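N-acetyltransferase (Staphylococcus aureus subsp. aureus, PDB 4M85) probably transfers an acetyl group from acetyl-coenzyme A to an amine of an acceptor substrate. Local coordinates at residues I73-G78 against T136-S141. Sequence-based numbering, arbitrary orientation.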
# COMPACT_ATOMS: atom_id res chain seq x y z
N ILE A 73 -3.44 -3.78 -4.25
CA ILE A 73 -3.79 -3.68 -2.85
C ILE A 73 -2.70 -4.34 -2.00
O ILE A 73 -2.25 -5.43 -2.32
CB ILE A 73 -5.19 -4.28 -2.55
CG1 ILE A 73 -5.56 -3.99 -1.10
CG2 ILE A 73 -5.26 -5.78 -2.84
CD1 ILE A 73 -7.05 -4.01 -0.82
N ILE A 74 -2.26 -3.67 -0.93
CA ILE A 74 -1.05 -4.09 -0.17
C ILE A 74 -1.46 -4.27 1.28
O ILE A 74 -1.99 -3.35 1.87
CB ILE A 74 0.08 -3.02 -0.23
CG1 ILE A 74 0.33 -2.60 -1.67
CG2 ILE A 74 1.38 -3.54 0.42
CD1 ILE A 74 1.42 -1.56 -1.88
N SER A 75 -1.22 -5.46 1.83
CA SER A 75 -1.63 -5.81 3.17
C SER A 75 -0.69 -6.85 3.80
O SER A 75 -0.08 -7.62 3.09
CB SER A 75 -3.04 -6.37 3.16
OG SER A 75 -3.10 -7.61 2.48
N TYR A 76 -0.60 -6.83 5.13
CA TYR A 76 0.32 -7.69 5.91
C TYR A 76 -0.05 -7.57 7.40
O TYR A 76 -0.77 -6.63 7.79
CB TYR A 76 1.78 -7.27 5.67
CG TYR A 76 1.96 -5.78 5.70
CD1 TYR A 76 2.07 -5.05 4.52
CD2 TYR A 76 1.98 -5.08 6.89
CE1 TYR A 76 2.19 -3.67 4.53
CE2 TYR A 76 2.11 -3.71 6.91
CZ TYR A 76 2.20 -3.01 5.73
OH TYR A 76 2.33 -1.63 5.77
N SER A 77 0.46 -8.48 8.24
CA SER A 77 0.07 -8.45 9.66
C SER A 77 0.56 -7.21 10.35
O SER A 77 1.70 -6.80 10.16
CB SER A 77 0.57 -9.69 10.45
OG SER A 77 1.95 -9.88 10.24
N GLY A 78 -0.31 -6.62 11.16
CA GLY A 78 0.07 -5.48 11.98
C GLY A 78 1.17 -5.81 12.99
O GLY A 78 2.00 -4.97 13.32
N THR A 136 -12.70 -6.27 -1.83
CA THR A 136 -13.67 -7.34 -1.59
C THR A 136 -12.99 -8.71 -1.69
O THR A 136 -13.15 -9.55 -0.83
CB THR A 136 -14.83 -7.19 -2.58
OG1 THR A 136 -15.54 -6.02 -2.26
CG2 THR A 136 -15.79 -8.35 -2.52
N SER A 137 -12.19 -8.89 -2.72
CA SER A 137 -11.53 -10.16 -2.92
C SER A 137 -10.47 -10.43 -1.82
O SER A 137 -10.31 -11.58 -1.41
CB SER A 137 -10.93 -10.21 -4.32
OG SER A 137 -9.90 -11.15 -4.36
N LEU A 138 -9.77 -9.39 -1.36
CA LEU A 138 -8.80 -9.54 -0.28
C LEU A 138 -9.49 -9.91 1.03
O LEU A 138 -8.98 -10.75 1.78
CB LEU A 138 -7.99 -8.25 -0.09
CG LEU A 138 -6.95 -8.25 1.05
CD1 LEU A 138 -5.90 -9.30 0.78
CD2 LEU A 138 -6.30 -6.88 1.19
N LEU A 139 -10.62 -9.25 1.34
CA LEU A 139 -11.34 -9.54 2.59
C LEU A 139 -11.86 -10.98 2.57
O LEU A 139 -11.80 -11.66 3.57
CB LEU A 139 -12.49 -8.55 2.84
CG LEU A 139 -12.06 -7.08 3.08
CD1 LEU A 139 -13.29 -6.19 3.08
CD2 LEU A 139 -11.27 -6.88 4.36
N GLU A 140 -12.34 -11.45 1.43
CA GLU A 140 -12.78 -12.85 1.32
C GLU A 140 -11.64 -13.90 1.48
O GLU A 140 -11.92 -15.06 1.83
CB GLU A 140 -13.53 -13.06 -0.01
CG GLU A 140 -14.35 -14.36 -0.11
CD GLU A 140 -13.56 -15.61 -0.55
OE1 GLU A 140 -12.53 -15.50 -1.24
OE2 GLU A 140 -14.01 -16.74 -0.24
N SER A 141 -10.38 -13.52 1.23
CA SER A 141 -9.24 -14.45 1.35
C SER A 141 -8.99 -15.01 2.77
O SER A 141 -8.32 -16.04 2.93
CB SER A 141 -7.93 -13.82 0.82
OG SER A 141 -7.42 -12.87 1.76
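L138, in the C-terminal part of helix 130-140, projects onto strand 68-77 where I73 and S75 face the helix, the CA atoms of I73 and L138 lying 8.1 Å apart. No hydrogen bond links the two segments. L138 carries its CG anti to the backbone N (chi1 178°), which extends the fork toward the sheet. Its methyl CD2 does most of the touching, meeting CD1 of I73 at 3.6 Å. Because CG1 of I73 is likewise anti to N (chi1 -174°), the long branch of the isoleucine reaches out to this methyl, and the two side chains pass at a slant. Branched and wholly apolar, both residues suit a buried helix-sheet interface. Two residues along the strand, the OG of S75 approaches both tips of the fork, 3.5 Å from CD2 and 3.7 Å from CD1 of L138. A side chain as small as serine suits this place, since the leucine can sit close over the strand. W147 of strand 147-152, two strands across the sheet, touches both S75 and L138, and L61 touches both I73 and L138. The carbonyl O of L138 accepts from both the backbone N and, at 2.6 Å, the OG of S141. The helix that follows strand 114-121 thus packs on one face of the central mixed sheet, as in the GNAT fold, whose sheet is flanked by helices.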